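Local coordinates for protein arabinogalactan endo-1,4-beta-galactosidase (Ignisphaera aggregans, PDB 7OSK) that is the glycoside hydrolase family 53 catalytic domain of a hyperthermostable archaeal enzyme that probably cleaves beta-1,4-galactan chains internally, at residues Arg247-Gly252 with Tyr284-Leu289; Asp333-Leu338 with Leu347-Trp352. One frame throughout, in Å; residues are numbered along the deposited sequence. Where two conformers were deposited one is given.

Contact 1: residues Arg247-Gly252 with Tyr284-Leu289; sequences RLINSG and YDKKIL
Ile-249 points CG1 away from its own carbonyl carbon (chi1 -69°) and then runs straight on, which carries the methyl CD1 out from the helix toward Tyr-284 and Lys-286. CB of Tyr-284 leaves the backbone neither toward nor away from 247-252; with chi1 -52° its ring CG lies anti to the carbonyl carbon, and the ring ends beside CD1 of Ile-249. CD1 of Ile-249 makes all the touches. It lies 3.6 Å from CD1 of Tyr-284 and 3.9 Å from CE1 of the same ring. The methyl meets the ring obliquely. On the lysine side, CE of Lys-286 is 4.0 Å from CD1 of Ile-249, so an aliphatic part of a charged chain completes the apolar patch.

The polar ends are held elsewhere. Tyr-284 OH is hydrogen-bonded to Asp-246 OD1, on the same helix as Ile-249. The ring is therefore held to helix 238-250 at its hydroxyl as well as touched on its CD1 side. Lys-286 NZ bonds to Phe-255 O, and its charge makes a cation-pi contact with the Phe-255 ring, which Ile-249 also touches.

Just after Ile-249 the helix ends in a Schellman motif at Gly-252, whose N bonds to Ile-249 O at 3.2 Å.

The contact joins the C-terminal end of helix 238-250 to the turn that leads from helix 270-283 into strand 287-293 of the TIM barrel. With no hydrogen bond between 247-252 and 284-289, the methyl contact itself sets little direction. The bonds to Asp-246 and Phe-255 probably do more to fix the Tyr-284 ring and the Lys-286 chain against it.

Contact 2: residues Asp333-Leu338 with Leu347-Trp352; sequences DLIAAL and LGIFYW
Ile-349 is the bump of this contact, and Leu-334, Ile-335 and Leu-338 form the hollow that takes it. Its branches reach different parts of that hollow. CG2 goes to the two leucines: it is 3.9 Å from CD2 of Leu-338 and 4.2 Å from CD2 of Leu-334. CG1 sits between the backbone N and the carbonyl carbon (chi1 65°), and this directs it at Ile-335, where it lies 4.1 Å from CG1. The two isoleucine side chains cross at about a right angle.

A second fit lies one residue back along the strand. Gly-348 has no side chain, and CD2 of Leu-338 rests against its backbone beside the carbonyl O. Leu-338 thus spans Gly-348 and Ile-349. The facing residues are all buried, and the match is wholly apolar on the side-chain side, with no hydrogen bond across.

Helix 333-338 runs nearly antiparallel to the strand, at 156°, with the segment axes 8.6 Å apart at closest approach. This is the usual layering of a TIM barrel, with a helix over the outer face of a strand. Phe-273 of helix 270-283 flanks Leu-334 and Leu-338, and Leu-46 and Phe-50 cover Ile-335. The strand itself lies between strands 51-55 and 287-293, while Phe-350 packs on Ile-51 and Trp-90.

In the fold
Along the chain the contacts come in series. Contact 1 closes the longer loop: from the end of helix 238-250, the chain forms strand 257-261, the short helix 264-267 and helix 270-283, then returns at 284-289. Contact 2 opens later, on helix 324-342, and closes a short connection into strand 346-352. Neither nests in or crosses the other. Their centres are about 20 Å apart, yet their second segments meet in neighbouring barrel strands. Ile-288 O and Leu-347 N are 3.0 Å apart, probably hydrogen-bonded, and Leu-289 packs on Phe-350. Strand 346-352 also pairs with 51-55, closing the barrel. Both contacts lie away from the calcium site.

Contact 1: residues Arg247-Gly252 with Tyr284-Leu289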
# COMPACT_ATOMS: atom_id res chain seq x y z
N ARG A 247 -11.96 -14.36 -14.33
CA ARG A 247 -13.37 -14.22 -13.99
C ARG A 247 -13.74 -12.75 -13.82
O ARG A 247 -14.89 -12.36 -14.05
CB ARG A 247 -13.70 -15.01 -12.72
CG ARG A 247 -15.18 -15.28 -12.53
CD ARG A 247 -15.44 -16.07 -11.25
NE ARG A 247 -16.85 -16.45 -11.12
CZ ARG A 247 -17.37 -17.03 -10.04
NH1 ARG A 247 -16.61 -17.29 -8.99
NH2 ARG A 247 -18.66 -17.33 -10.02
N LEU A 248 -12.77 -11.94 -13.41
CA LEU A 248 -13.00 -10.52 -13.22
C LEU A 248 -13.11 -9.79 -14.56
O LEU A 248 -14.05 -9.02 -14.78
CB LEU A 248 -11.88 -9.91 -12.37
CG LEU A 248 -12.23 -8.66 -11.56
CD1 LEU A 248 -13.23 -8.99 -10.46
CD2 LEU A 248 -10.97 -8.05 -10.96
N ILE A 249 -12.15 -10.04 -15.44
CA ILE A 249 -12.16 -9.45 -16.77
C ILE A 249 -13.41 -9.86 -17.54
O ILE A 249 -14.05 -9.04 -18.19
CB ILE A 249 -10.89 -9.86 -17.56
CG1 ILE A 249 -9.66 -9.19 -16.94
CG2 ILE A 249 -11.02 -9.50 -19.05
CD1 ILE A 249 -8.34 -9.51 -17.62
N ASN A 250 -13.76 -11.14 -17.46
CA ASN A 250 -14.94 -11.66 -18.13
C ASN A 250 -16.24 -11.06 -17.58
O ASN A 250 -17.26 -11.05 -18.27
CB ASN A 250 -15.00 -13.18 -18.03
CG ASN A 250 -13.96 -13.87 -18.90
OD1 ASN A 250 -13.54 -13.33 -19.93
ND2 ASN A 250 -13.55 -15.07 -18.51
N SER A 251 -16.19 -10.57 -16.34
CA SER A 251 -17.38 -10.01 -15.70
C SER A 251 -17.63 -8.55 -16.09
O SER A 251 -18.62 -7.95 -15.68
CB SER A 251 -17.25 -10.10 -14.17
OG SER A 251 -17.26 -11.45 -13.74
N GLY A 252 -16.73 -8.00 -16.90
CA GLY A 252 -16.88 -6.64 -17.38
C GLY A 252 -16.20 -5.61 -16.50
O GLY A 252 -16.31 -4.40 -16.74
N TYR A 284 -2.21 -11.32 -19.62
CA TYR A 284 -2.97 -10.07 -19.53
C TYR A 284 -2.22 -8.89 -20.13
O TYR A 284 -0.99 -8.79 -20.01
CB TYR A 284 -3.31 -9.77 -18.07
CG TYR A 284 -3.97 -10.91 -17.34
CD1 TYR A 284 -5.23 -11.36 -17.70
CD2 TYR A 284 -3.33 -11.55 -16.28
CE1 TYR A 284 -5.84 -12.40 -17.04
CE2 TYR A 284 -3.93 -12.60 -15.61
CZ TYR A 284 -5.18 -13.02 -16.00
OH TYR A 284 -5.79 -14.06 -15.34
N ASP A 285 -2.96 -7.99 -20.78
CA ASP A 285 -2.41 -6.73 -21.27
C ASP A 285 -2.77 -5.62 -20.28
O ASP A 285 -3.52 -4.70 -20.59
CB ASP A 285 -2.94 -6.40 -22.67
CG ASP A 285 -2.02 -6.90 -23.78
OD1 ASP A 285 -0.78 -6.86 -23.61
OD2 ASP A 285 -2.54 -7.34 -24.83
N LYS A 286 -2.23 -5.74 -19.07
CA LYS A 286 -2.43 -4.75 -18.02
C LYS A 286 -1.14 -4.54 -17.25
O LYS A 286 -0.20 -5.34 -17.36
CB LYS A 286 -3.55 -5.17 -17.08
CG LYS A 286 -4.92 -5.19 -17.74
CD LYS A 286 -6.00 -5.62 -16.78
CE LYS A 286 -7.36 -5.65 -17.45
NZ LYS A 286 -7.75 -4.31 -17.98
N LYS A 287 -1.10 -3.47 -16.46
CA LYS A 287 0.10 -3.12 -15.72
C LYS A 287 0.27 -3.96 -14.46
O LYS A 287 -0.70 -4.48 -13.91
CB LYS A 287 0.07 -1.63 -15.35
CG LYS A 287 0.08 -0.70 -16.56
CD LYS A 287 1.36 -0.84 -17.38
CE LYS A 287 1.26 -0.10 -18.71
NZ LYS A 287 1.05 1.36 -18.53
N ILE A 288 1.52 -4.08 -14.02
CA ILE A 288 1.88 -4.91 -12.88
C ILE A 288 2.50 -4.05 -11.79
O ILE A 288 3.49 -3.37 -12.02
CB ILE A 288 2.87 -6.02 -13.27
CG1 ILE A 288 2.45 -6.68 -14.59
CG2 ILE A 288 2.99 -7.05 -12.15
CD1 ILE A 288 1.08 -7.33 -14.56
N LEU A 289 1.91 -4.09 -10.59
CA LEU A 289 2.33 -3.24 -9.48
C LEU A 289 2.51 -4.04 -8.20
O LEU A 289 1.80 -5.02 -7.96
CB LEU A 289 1.31 -2.12 -9.26
CG LEU A 289 1.53 -1.19 -8.07
CD1 LEU A 289 2.76 -0.33 -8.28
CD2 LEU A 289 0.30 -0.33 -7.84

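Contact 2: residues Asp333-Leu338 with Leu347-Trp352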
# COMPACT_ATOMS: atom_id res chain seq x y z
N ASP A 333 16.43 -5.97 -5.45
CA ASP A 333 16.20 -7.20 -6.19
C ASP A 333 14.74 -7.36 -6.59
O ASP A 333 14.43 -7.99 -7.60
CB ASP A 333 16.65 -8.41 -5.35
CG ASP A 333 18.16 -8.48 -5.20
OD1 ASP A 333 18.87 -7.76 -5.93
OD2 ASP A 333 18.64 -9.27 -4.36
N LEU A 334 13.84 -6.78 -5.80
CA LEU A 334 12.42 -6.80 -6.13
C LEU A 334 12.14 -5.88 -7.32
O LEU A 334 11.39 -6.23 -8.22
CB LEU A 334 11.57 -6.38 -4.92
CG LEU A 334 10.06 -6.55 -5.08
CD1 LEU A 334 9.68 -8.02 -5.17
CD2 LEU A 334 9.32 -5.88 -3.92
N ILE A 335 12.75 -4.70 -7.30
CA ILE A 335 12.65 -3.76 -8.41
C ILE A 335 13.23 -4.40 -9.67
O ILE A 335 12.67 -4.29 -10.76
CB ILE A 335 13.39 -2.43 -8.11
CG1 ILE A 335 12.67 -1.68 -6.99
CG2 ILE A 335 13.48 -1.56 -9.37
CD1 ILE A 335 13.30 -0.34 -6.60
N ALA A 336 14.36 -5.08 -9.51
CA ALA A 336 15.02 -5.75 -10.63
C ALA A 336 14.15 -6.89 -11.15
O ALA A 336 13.91 -7.00 -12.35
CB ALA A 336 16.38 -6.26 -10.21
N ALA A 337 13.69 -7.74 -10.24
CA ALA A 337 12.86 -8.88 -10.60
C ALA A 337 11.60 -8.44 -11.32
O ALA A 337 11.19 -9.05 -12.30
CB ALA A 337 12.51 -9.69 -9.37
N LEU A 338 10.98 -7.37 -10.83
CA LEU A 338 9.74 -6.88 -11.41
C LEU A 338 9.96 -6.35 -12.83
O LEU A 338 9.16 -6.63 -13.72
CB LEU A 338 9.13 -5.78 -10.53
CG LEU A 338 7.87 -5.12 -11.09
CD1 LEU A 338 6.79 -6.15 -11.39
CD2 LEU A 338 7.34 -4.08 -10.11
N LEU A 347 5.38 -1.63 -13.50
CA LEU A 347 4.95 -0.31 -13.07
C LEU A 347 5.81 0.18 -11.91
O LEU A 347 6.36 1.28 -11.96
CB LEU A 347 3.48 -0.36 -12.66
CG LEU A 347 2.60 0.86 -12.91
CD1 LEU A 347 2.53 1.21 -14.39
CD2 LEU A 347 1.22 0.57 -12.36
N GLY A 348 5.93 -0.65 -10.88
CA GLY A 348 6.82 -0.36 -9.77
C GLY A 348 6.40 -0.99 -8.46
O GLY A 348 5.74 -2.02 -8.44
N ILE A 349 6.78 -0.34 -7.36
CA ILE A 349 6.58 -0.90 -6.03
C ILE A 349 6.24 0.17 -5.00
O ILE A 349 6.54 1.35 -5.19
CB ILE A 349 7.85 -1.66 -5.56
CG1 ILE A 349 9.02 -0.71 -5.38
CG2 ILE A 349 8.24 -2.74 -6.57
CD1 ILE A 349 9.53 -0.64 -3.97
N PHE A 350 5.57 -0.25 -3.92
CA PHE A 350 5.39 0.59 -2.74
C PHE A 350 5.88 -0.16 -1.51
O PHE A 350 5.37 -1.24 -1.19
CB PHE A 350 3.93 0.99 -2.54
CG PHE A 350 3.39 1.89 -3.61
CD1 PHE A 350 3.53 3.26 -3.52
CD2 PHE A 350 2.72 1.36 -4.71
CE1 PHE A 350 3.02 4.09 -4.50
CE2 PHE A 350 2.22 2.18 -5.69
CZ PHE A 350 2.36 3.55 -5.58
N TYR A 351 6.84 0.42 -0.80
CA TYR A 351 7.31 -0.15 0.45
C TYR A 351 6.33 0.21 1.56
O TYR A 351 6.13 1.39 1.86
CB TYR A 351 8.71 0.35 0.78
CG TYR A 351 9.36 -0.42 1.90
CD1 TYR A 351 9.10 -0.11 3.22
CD2 TYR A 351 10.22 -1.47 1.63
CE1 TYR A 351 9.68 -0.81 4.25
CE2 TYR A 351 10.81 -2.19 2.65
CZ TYR A 351 10.54 -1.85 3.96
OH TYR A 351 11.13 -2.57 4.97
N TRP A 352 5.73 -0.80 2.18
CA TRP A 352 4.67 -0.58 3.16
C TRP A 352 5.22 -0.43 4.58
O TRP A 352 6.12 -1.16 4.99
CB TRP A 352 3.65 -1.72 3.13
CG TRP A 352 2.40 -1.42 3.89
CD1 TRP A 352 1.29 -0.77 3.43
CD2 TRP A 352 2.12 -1.75 5.26
NE1 TRP A 352 0.34 -0.67 4.42
CE2 TRP A 352 0.83 -1.27 5.55
CE3 TRP A 352 2.84 -2.41 6.26
CZ2 TRP A 352 0.24 -1.42 6.81
CZ3 TRP A 352 2.26 -2.56 7.50
CH2 TRP A 352 0.97 -2.07 7.76